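Methyltransferase 1 (Methanosarcina barkeri, PDB 2I2X) carries a corrinoid cofactor that takes up the methyl group of methanol with the help of MtaB and passes it to coenzyme M through MtaA. Local coordinates at residues Pro175-Thr185 with Ile205-Ala213. Sequence-based numbering, arbitrary orientation.
Sequences PIMLTGTALMT and IPFACGGGA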
ATOM      1  N   PRO B 175      23.561  -4.370 -36.130  1.00 67.64           N
ATOM      2  CA  PRO B 175      22.360  -5.124 -35.838  1.00 67.03           C
ATOM      3  C   PRO B 175      21.128  -4.381 -36.335  1.00 66.37           C
ATOM      4  O   PRO B 175      21.180  -3.171 -36.587  1.00 66.63           O
ATOM      5  CB  PRO B 175      22.363  -5.187 -34.314  1.00 66.97           C
ATOM      6  CG  PRO B 175      23.023  -3.918 -33.899  1.00 67.33           C
ATOM      7  CD  PRO B 175      24.047  -3.627 -34.951  1.00 67.61           C
ATOM      8  N   ILE B 176      20.028  -5.103 -36.475  1.00 65.30           N
ATOM      9  CA  ILE B 176      18.771  -4.500 -36.883  1.00 64.47           C
ATOM     10  C   ILE B 176      18.012  -3.936 -35.673  1.00 63.73           C
ATOM     11  O   ILE B 176      17.151  -3.051 -35.807  1.00 63.54           O
ATOM     12  CB  ILE B 176      17.899  -5.522 -37.633  1.00 64.80           C
ATOM     13  CG1 ILE B 176      17.901  -6.871 -36.895  1.00 64.56           C
ATOM     14  CG2 ILE B 176      18.408  -5.672 -39.083  1.00 65.04           C
ATOM     15  CD1 ILE B 176      16.580  -7.610 -36.942  1.00 66.06           C
ATOM     16  N   MET B 177      18.368  -4.438 -34.489  1.00 62.51           N
ATOM     17  CA  MET B 177      17.629  -4.158 -33.269  1.00 61.13           C
ATOM     18  C   MET B 177      18.499  -4.248 -32.024  1.00 59.90           C
ATOM     19  O   MET B 177      19.294  -5.181 -31.867  1.00 60.15           O
ATOM     20  CB  MET B 177      16.469  -5.137 -33.166  1.00 61.38           C
ATOM     21  CG  MET B 177      15.962  -5.365 -31.777  1.00 61.88           C
ATOM     22  SD  MET B 177      14.199  -5.561 -31.870  1.00 62.93           S
ATOM     23  CE  MET B 177      13.718  -3.841 -32.016  1.00 63.51           C
ATOM     24  N   LEU B 178      18.326  -3.274 -31.138  1.00 57.87           N
ATOM     25  CA  LEU B 178      19.004  -3.267 -29.855  1.00 55.89           C
ATOM     26  C   LEU B 178      17.998  -3.530 -28.741  1.00 54.46           C
ATOM     27  O   LEU B 178      16.998  -2.816 -28.648  1.00 54.54           O
ATOM     28  CB  LEU B 178      19.665  -1.907 -29.645  1.00 55.77           C
ATOM     29  CG  LEU B 178      20.443  -1.682 -28.358  1.00 55.32           C
ATOM     30  CD1 LEU B 178      21.667  -2.581 -28.349  1.00 54.96           C
ATOM     31  CD2 LEU B 178      20.833  -0.211 -28.241  1.00 54.79           C
ATOM     32  N   THR B 179      18.247  -4.547 -27.909  1.00 52.69           N
ATOM     33  CA  THR B 179      17.427  -4.770 -26.689  1.00 50.64           C
ATOM     34  C   THR B 179      18.135  -4.312 -25.422  1.00 49.38           C
ATOM     35  O   THR B 179      19.359  -4.422 -25.300  1.00 49.12           O
ATOM     36  CB  THR B 179      16.920  -6.248 -26.485  1.00 50.44           C
ATOM     37  OG1 THR B 179      17.990  -7.088 -26.062  1.00 50.16           O
ATOM     38  CG2 THR B 179      16.313  -6.827 -27.740  1.00 50.49           C
ATOM     39  N   GLY B 180      17.345  -3.796 -24.483  1.00 48.26           N
ATOM     40  CA  GLY B 180      17.828  -3.414 -23.153  1.00 46.43           C
ATOM     41  C   GLY B 180      16.892  -3.866 -22.042  1.00 45.32           C
ATOM     42  O   GLY B 180      15.664  -3.852 -22.198  1.00 45.68           O
ATOM     43  N   THR B 181      17.472  -4.261 -20.913  1.00 43.67           N
ATOM     44  CA  THR B 181      16.716  -4.766 -19.789  1.00 41.82           C
ATOM     45  C   THR B 181      17.175  -4.060 -18.532  1.00 41.18           C
ATOM     46  O   THR B 181      18.346  -4.163 -18.152  1.00 41.29           O
ATOM     47  CB  THR B 181      16.914  -6.277 -19.648  1.00 41.66           C
ATOM     48  OG1 THR B 181      16.279  -6.927 -20.747  1.00 40.62           O
ATOM     49  CG2 THR B 181      16.296  -6.811 -18.352  1.00 41.93           C
ATOM     50  N   ALA B 182      16.260  -3.330 -17.897  1.00 39.81           N
ATOM     51  CA  ALA B 182      16.536  -2.729 -16.590  1.00 38.85           C
ATOM     52  C   ALA B 182      15.524  -3.190 -15.536  1.00 37.99           C
ATOM     53  O   ALA B 182      14.358  -3.390 -15.846  1.00 37.81           O
ATOM     54  CB  ALA B 182      16.579  -1.235 -16.690  1.00 38.37           C
ATOM     55  N   LEU B 183      15.979  -3.384 -14.303  1.00 37.12           N
ATOM     56  CA  LEU B 183      15.110  -3.893 -13.247  1.00 37.11           C
ATOM     57  C   LEU B 183      14.974  -3.003 -12.022  1.00 37.36           C
ATOM     58  O   LEU B 183      14.141  -3.259 -11.144  1.00 37.29           O
ATOM     59  CB  LEU B 183      15.546  -5.297 -12.819  1.00 36.68           C
ATOM     60  CG  LEU B 183      14.618  -6.293 -13.497  1.00 36.25           C
ATOM     61  CD1 LEU B 183      15.169  -6.744 -14.838  1.00 33.41           C
ATOM     62  CD2 LEU B 183      14.346  -7.444 -12.579  1.00 36.27           C
ATOM     63  N   MET B 184      15.797  -1.968 -11.966  1.00 37.83           N
ATOM     64  CA  MET B 184      15.801  -1.065 -10.843  1.00 38.88           C
ATOM     65  C   MET B 184      15.547   0.362 -11.285  1.00 39.47           C
ATOM     66  O   MET B 184      16.009   0.781 -12.335  1.00 39.71           O
ATOM     67  CB  MET B 184      17.120  -1.177 -10.092  1.00 38.83           C
ATOM     68  CG  MET B 184      17.385  -2.568  -9.544  1.00 39.46           C
ATOM     69  SD  MET B 184      18.909  -2.699  -8.606  1.00 38.71           S
ATOM     70  CE  MET B 184      18.491  -1.970  -7.031  1.00 42.89           C
ATOM     71  N   THR B 185      14.787   1.101 -10.490  1.00 40.53           N
ATOM     72  CA  THR B 185      14.629   2.540 -10.695  1.00 41.84           C
ATOM     73  C   THR B 185      16.009   3.194 -10.785  1.00 43.13           C
ATOM     74  O   THR B 185      16.232   4.143 -11.541  1.00 43.42           O
ATOM     75  CB  THR B 185      13.840   3.197  -9.549  1.00 41.42           C
ATOM     76  OG1 THR B 185      14.530   2.987  -8.311  1.00 40.54           O
ATOM     77  CG2 THR B 185      12.447   2.599  -9.454  1.00 41.39           C
ATOM     78  N   ILE B 205      18.628   2.750 -35.298  1.00 75.04           N
ATOM     79  CA  ILE B 205      17.955   1.456 -35.150  1.00 73.64           C
ATOM     80  C   ILE B 205      17.013   1.490 -33.936  1.00 72.38           C
ATOM     81  O   ILE B 205      17.243   2.258 -32.991  1.00 72.28           O
ATOM     82  CB  ILE B 205      18.956   0.257 -35.080  1.00 73.82           C
ATOM     83  CG1 ILE B 205      19.737   0.251 -33.757  1.00 73.45           C
ATOM     84  CG2 ILE B 205      19.882   0.240 -36.334  1.00 74.04           C
ATOM     85  CD1 ILE B 205      20.470  -1.055 -33.471  1.00 73.56           C
ATOM     86  N   PRO B 206      15.932   0.684 -33.964  1.00 71.07           N
ATOM     87  CA  PRO B 206      15.038   0.691 -32.804  1.00 69.90           C
ATOM     88  C   PRO B 206      15.721   0.099 -31.574  1.00 68.66           C
ATOM     89  O   PRO B 206      16.526  -0.834 -31.683  1.00 68.37           O
ATOM     90  CB  PRO B 206      13.865  -0.195 -33.246  1.00 69.94           C
ATOM     91  CG  PRO B 206      14.024  -0.372 -34.711  1.00 70.45           C
ATOM     92  CD  PRO B 206      15.472  -0.249 -35.007  1.00 70.87           C
ATOM     93  N   PHE B 207      15.402   0.665 -30.419  1.00 67.34           N
ATOM     94  CA  PHE B 207      15.937   0.216 -29.142  1.00 66.09           C
ATOM     95  C   PHE B 207      14.797  -0.339 -28.307  1.00 65.05           C
ATOM     96  O   PHE B 207      14.100   0.418 -27.646  1.00 65.20           O
ATOM     97  CB  PHE B 207      16.593   1.408 -28.446  1.00 66.25           C
ATOM     98  CG  PHE B 207      17.214   1.095 -27.109  1.00 66.62           C
ATOM     99  CD1 PHE B 207      17.596  -0.201 -26.769  1.00 66.72           C
ATOM    100  CD2 PHE B 207      17.467   2.126 -26.203  1.00 66.62           C
ATOM    101  CE1 PHE B 207      18.186  -0.468 -25.532  1.00 67.05           C
ATOM    102  CE2 PHE B 207      18.060   1.869 -24.968  1.00 66.66           C
ATOM    103  CZ  PHE B 207      18.419   0.568 -24.631  1.00 66.51           C
ATOM    104  N   ALA B 208      14.590  -1.651 -28.351  1.00 63.80           N
ATOM    105  CA  ALA B 208      13.471  -2.260 -27.622  1.00 62.93           C
ATOM    106  C   ALA B 208      13.789  -2.498 -26.133  1.00 62.34           C
ATOM    107  O   ALA B 208      14.579  -3.379 -25.784  1.00 62.18           O
ATOM    108  CB  ALA B 208      13.023  -3.543 -28.298  1.00 62.91           C
ATOM    109  N   CYS B 209      13.156  -1.704 -25.272  1.00 61.30           N
ATOM    110  CA  CYS B 209      13.411  -1.716 -23.842  1.00 60.37           C
ATOM    111  C   CYS B 209      12.370  -2.483 -23.035  1.00 59.80           C
ATOM    112  O   CYS B 209      11.168  -2.386 -23.305  1.00 59.95           O
ATOM    113  CB  CYS B 209      13.440  -0.287 -23.334  1.00 60.61           C
ATOM    114  SG  CYS B 209      14.723   0.714 -24.061  1.00 60.91           S
ATOM    115  N   GLY B 210      12.839  -3.208 -22.019  1.00 58.79           N
ATOM    116  CA  GLY B 210      11.972  -3.968 -21.118  1.00 57.24           C
ATOM    117  C   GLY B 210      12.570  -4.156 -19.739  1.00 56.24           C
ATOM    118  O   GLY B 210      13.627  -3.602 -19.428  1.00 55.85           O
ATOM    119  N   GLY B 211      11.887  -4.944 -18.917  1.00 55.60           N
ATOM    120  CA  GLY B 211      12.296  -5.170 -17.526  1.00 55.02           C
ATOM    121  C   GLY B 211      11.296  -4.644 -16.506  1.00 54.75           C
ATOM    122  O   GLY B 211      10.495  -3.750 -16.803  1.00 54.78           O
ATOM    123  N   GLY B 212      11.356  -5.188 -15.293  1.00 54.47           N
ATOM    124  CA  GLY B 212      10.376  -4.905 -14.256  1.00 53.78           C
ATOM    125  C   GLY B 212      10.223  -3.435 -13.947  1.00 53.81           C
ATOM    126  O   GLY B 212       9.118  -2.964 -13.693  1.00 53.72           O
ATOM    127  N   ALA B 213      11.331  -2.705 -13.983  1.00 54.06           N
ATOM    128  CA  ALA B 213      11.354  -1.303 -13.573  1.00 54.46           C
ATOM    129  C   ALA B 213      10.859  -0.344 -14.650  1.00 55.06           C
ATOM    130  O   ALA B 213      10.802   0.860 -14.427  1.00 54.74           O
ATOM    131  CB  ALA B 213      12.747  -0.908 -13.133  1.00 53.97           C
TER
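Leu178 and Phe207 pack against each other on one face of a parallel pair of strands, 177-181 and 207-210. The leucine methyl CD2 lies over a face of the ring, 4.0 Å from the Phe207 centroid, in a CH-pi contact. With CG anti to the backbone N (chi1 -179°), Phe207 lays its ring along the neighbouring strand, where the edge meets the backbone carbonyl carbons of Leu178 and Thr179. Phe207 CE1 comes within 3.6 Å of Gly180 N; a beta carbon on Gly180 would collide with it. Cys209 SG sits 3.5 Å above the ring plane, over its centre. An alanine in place of Phe207 would probably leave Leu178 CD2 and Cys209 SG without the surface they pack on and open a gap beside Gly180. On the other face Met177, bent at chi2 and chi3, brings CE to Ala208 CB (3.8 Å) and to Pro206 CB. Between these layers runs a ladder of five backbone hydrogen bonds, from Leu178 N to Pro206 O (3.1 Å) through to Ala182 N to Gly210 O. The strands are neighbours in the parallel Rossmann-like sheet of the B12-binding domain, joined by helix 190-199 in a beta-alpha-beta crossover. Beyond the ladder, Gly211 CA packs 3.2 Å from Ala182 O, where a side chain would clash, and Ala213 CB lies 3.3 Å from Leu183 C. The C-terminal ends and the loops after them line the corrinoid pocket, where Thr181 OG1 and Thr185 OG1 hydrogen-bond the cofactor; Ala208 O, farther back in its strand, does so too, and Leu183 lies close to His136, the axial cobalt ligand. Farther out, Phe191 and Val194 of helix 190-199 cover the Phe207 side, Phe191 meeting its ring edge-to-face, while Ile237 and Ala238 of helix 233-242 back Met177.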